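Local coordinates for putative Lipoprotein (Clostridium perfringens, PDB 5J7R) that is of unknown function but is probably a membrane-attached lipoprotein with a domain of the sporulation and spore germination family, at residues L48-G51 with D52-L55; I118-I121 with T122-P125. All blocks are in the same frame, centred on the assembly; numbering follows the deposited sequence.

Contact 1 (residues 48-55) comes first along the chain, where strand 42-50 of the two-stranded antiparallel sheet runs straight into helix 51-65; contact 2 (residues 118-125) follows much later, where helix 107-121 ends in the loop before strand 129-134. One is thus the beginning of a helix and the other the end of one. Their centres lie about 15 Å apart, yet they meet: Ile124 CD1 packs against Asp52 O at 3.6 Å, and Ile124 CG1 lies near Leu55 CD2. Helix 51-65 also packs on Thr120 and Ile121, so the end of helix 107-121 packs against helix 51-65. Both contacts touch the second subunit, which places the start of one helix and the end of the other at a subunit interface.

Contact 1 of 2, residues L48-G51 with D52-L55; sequences LVDG and DEIL. With MG (magnesium ion), chain E.
Asp50 caps the helix that starts at Gly51: its OD1 accepts from Glu53 N at 3.1 Å, the donor lying 47° out of the carboxylate plane. With CG anti to the backbone N (chi1 178°), the carboxylate reaches the amide of Glu53 in the first turn. Its other oxygen, OD2, binds magnesium at 2.3 Å, and four waters are further ligands. Water 2 belongs to that shell and donates to OD1, while water 1 bridges OD1 to Asp52 N. Regular helical bonds begin with Ile54 N to Asp50 O (3.1 Å) and Leu55 N to Gly51 O (2.9 Å). The Glu53 carboxylate stacks on that of Asp50 with planes 7° apart, Glu53 CD being 3.5 Å from Asp50 OD2; Glu53 OE1 accepts from metal-bound water 3 and from Ile88 N. Outside the polar cluster, Val49 CG1 meets Ile54 CD1 at 3.9 Å, and Val49 and Ile54 also pack on Leu55 and Tyr58 of the second subunit, respectively. Asp52 turns elsewhere, its carboxylate bonded to Ser126 and Ile22. Two stacked acidic groups would probably repel each other; the magnesium ion, its waters and the positive end of the helix dipole plausibly offset that charge.

Contact 2 of 2, residues I118-I121 with T122-P125; sequences IATI and TQIP
Thr122 folds its side chain back over the last turn of helix 107-121 and faces Ile118. With OG1 set between the backbone N and the carbonyl carbon (chi1 57°), the hydroxyl lies over Ile118 O and donates to it at 2.5 Å, from 36° out of the carbonyl plane; the separation is short, and its exact value should not be pressed. Thr122 N donates to the same oxygen at 2.8 Å, so one carbonyl takes two bonds from a single residue. The methyl of Thr122 then passes at a slant to Ile118, CG2 to CG2 at 3.7 Å; Ile118 also packs on Phe152 and Ile157.

Gln123 reaches back to the last helical turn. Its extended chain runs past Ala119 O, with CG 3.7 Å from that atom, and brings NE2 to Thr120 O at 3.0 Å. This bond lies in the carbonyl plane and uses a lone pair of Thr120 O, although the acceptor sits 17° out of the amide plane. NE2 also donates to Ser28 O of the second subunit, which ties the amide across the interface. By contrast, the backbone bond from Gln123 N to Thr120 O is weak.

Ile124 sets its CB beside Ile121 O, and its side chain packs on Asp52 of helix 51-65. The bond from Ile124 N to Ile121 O, 3.0 Å long, closes a type I beta turn over residues 121-124. A threonine hydroxyl bonded to the carbonyl four residues back is a familiar helix motif, followed here by a type I turn leading off helix 107-121 toward strand 129-134.

Contact 1 of 2, residues L48-G51 with D52-L55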
# COMPACT_ATOMS: atom_id res chain seq x y z
N LEU A 48 0.07 -4.62 12.20
CA LEU A 48 0.37 -5.30 10.98
C LEU A 48 -0.64 -4.72 9.99
O LEU A 48 -1.82 -5.06 10.02
CB LEU A 48 0.26 -6.80 11.14
CG LEU A 48 0.76 -7.49 9.88
CD1 LEU A 48 2.27 -7.39 9.71
CD2 LEU A 48 0.37 -8.94 9.96
N VAL A 49 -0.15 -3.82 9.15
CA VAL A 49 -0.99 -3.18 8.18
C VAL A 49 -1.07 -4.10 7.00
O VAL A 49 -0.07 -4.40 6.39
CB VAL A 49 -0.36 -1.87 7.67
CG1 VAL A 49 -1.24 -1.22 6.62
CG2 VAL A 49 -0.12 -0.91 8.82
N ASP A 50 -2.27 -4.55 6.69
CA ASP A 50 -2.52 -5.42 5.55
C ASP A 50 -2.79 -4.51 4.36
O ASP A 50 -3.87 -3.96 4.26
CB ASP A 50 -3.72 -6.33 5.91
CG ASP A 50 -4.14 -7.27 4.81
OD1 ASP A 50 -4.17 -6.92 3.64
OD2 ASP A 50 -4.59 -8.36 5.15
N GLY A 51 -1.81 -4.36 3.46
CA GLY A 51 -1.94 -3.44 2.32
C GLY A 51 -3.14 -3.58 1.42
O GLY A 51 -3.76 -2.58 1.05
N ASP A 52 -3.46 -4.81 1.03
CA ASP A 52 -4.62 -5.06 0.18
C ASP A 52 -5.91 -4.64 0.89
O ASP A 52 -6.83 -4.17 0.23
CB ASP A 52 -4.68 -6.52 -0.29
CG ASP A 52 -3.53 -6.88 -1.24
OD1 ASP A 52 -2.67 -6.01 -1.51
OD2 ASP A 52 -3.50 -8.03 -1.74
N GLU A 53 -5.98 -4.80 2.23
CA GLU A 53 -7.18 -4.36 2.96
C GLU A 53 -7.26 -2.86 3.00
O GLU A 53 -8.35 -2.32 2.83
CB GLU A 53 -7.27 -4.93 4.37
CG GLU A 53 -7.47 -6.42 4.39
CD GLU A 53 -7.75 -6.98 5.79
OE1 GLU A 53 -8.25 -8.12 5.90
OE2 GLU A 53 -7.47 -6.27 6.77
N ILE A 54 -6.14 -2.18 3.23
CA ILE A 54 -6.21 -0.71 3.25
C ILE A 54 -6.53 -0.16 1.86
O ILE A 54 -7.24 0.81 1.77
CB ILE A 54 -5.08 0.09 3.95
CG1 ILE A 54 -3.77 0.07 3.20
CG2 ILE A 54 -4.96 -0.39 5.38
CD1 ILE A 54 -2.76 1.03 3.79
N LEU A 55 -6.00 -0.78 0.80
CA LEU A 55 -6.28 -0.34 -0.57
C LEU A 55 -7.75 -0.59 -0.91
O LEU A 55 -8.44 0.30 -1.41
CB LEU A 55 -5.39 -1.07 -1.57
CG LEU A 55 -5.56 -0.68 -3.04
CD1 LEU A 55 -5.28 0.80 -3.26
CD2 LEU A 55 -4.63 -1.53 -3.89
MG MG E . -4.57 -10.59 4.49
O HOH W 1 -1.79 -7.27 2.05
O HOH W 2 -5.14 -9.27 2.41
O HOH W 3 -6.49 -10.14 4.81
O HOH W 4 -4.68 -12.05 3.25
O HOH W 5 -2.49 -10.03 3.64

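Contact 2 of 2, residues I118-I121 with T122-P125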
# COMPACT_ATOMS: atom_id res chain seq x y z
N ILE A 118 -17.67 -5.17 -7.78
CA ILE A 118 -16.83 -6.30 -8.19
C ILE A 118 -15.71 -5.87 -9.12
O ILE A 118 -14.56 -6.23 -8.91
CB ILE A 118 -17.66 -7.42 -8.85
CG1 ILE A 118 -18.51 -8.10 -7.77
CG2 ILE A 118 -16.75 -8.47 -9.50
CD1 ILE A 118 -19.43 -9.18 -8.28
N ALA A 119 -16.05 -5.10 -10.15
CA ALA A 119 -15.04 -4.66 -11.10
C ALA A 119 -13.98 -3.81 -10.40
O ALA A 119 -12.80 -3.89 -10.74
CB ALA A 119 -15.68 -3.87 -12.22
N THR A 120 -14.40 -3.01 -9.43
CA THR A 120 -13.47 -2.15 -8.70
C THR A 120 -12.59 -2.96 -7.75
O THR A 120 -11.37 -2.84 -7.79
CB THR A 120 -14.22 -1.08 -7.91
OG1 THR A 120 -15.06 -0.33 -8.81
CG2 THR A 120 -13.25 -0.14 -7.20
N ILE A 121 -13.22 -3.78 -6.92
CA ILE A 121 -12.50 -4.60 -5.95
C ILE A 121 -11.64 -5.72 -6.53
O ILE A 121 -10.53 -5.93 -6.06
CB ILE A 121 -13.46 -5.16 -4.88
CG1 ILE A 121 -13.97 -4.03 -4.00
CG2 ILE A 121 -12.75 -6.16 -3.97
CD1 ILE A 121 -12.89 -3.29 -3.22
N THR A 122 -12.13 -6.41 -7.56
CA THR A 122 -11.34 -7.51 -8.17
C THR A 122 -10.06 -7.04 -8.85
O THR A 122 -9.32 -7.85 -9.40
CB THR A 122 -12.18 -8.38 -9.10
OG1 THR A 122 -12.78 -7.57 -10.12
CG2 THR A 122 -13.26 -9.10 -8.32
N GLN A 123 -9.81 -5.73 -8.85
CA GLN A 123 -8.56 -5.20 -9.38
C GLN A 123 -7.44 -5.66 -8.44
O GLN A 123 -6.30 -5.77 -8.85
CB GLN A 123 -8.56 -3.67 -9.46
CG GLN A 123 -9.22 -3.09 -10.69
CD GLN A 123 -9.33 -1.55 -10.69
OE1 GLN A 123 -8.98 -0.90 -11.68
NE2 GLN A 123 -9.80 -0.98 -9.60
N ILE A 124 -7.78 -5.89 -7.18
CA ILE A 124 -6.82 -6.37 -6.19
C ILE A 124 -6.74 -7.87 -6.50
O ILE A 124 -7.71 -8.59 -6.24
CB ILE A 124 -7.30 -6.08 -4.76
CG1 ILE A 124 -7.42 -4.57 -4.54
CG2 ILE A 124 -6.32 -6.67 -3.75
CD1 ILE A 124 -8.02 -4.15 -3.21
N PRO A 125 -5.60 -8.35 -7.05
CA PRO A 125 -5.45 -9.76 -7.47
C PRO A 125 -5.87 -10.83 -6.48
O PRO A 125 -6.44 -11.85 -6.87
CB PRO A 125 -3.94 -9.89 -7.76
CG PRO A 125 -3.47 -8.51 -8.01
CD PRO A 125 -4.30 -7.64 -7.12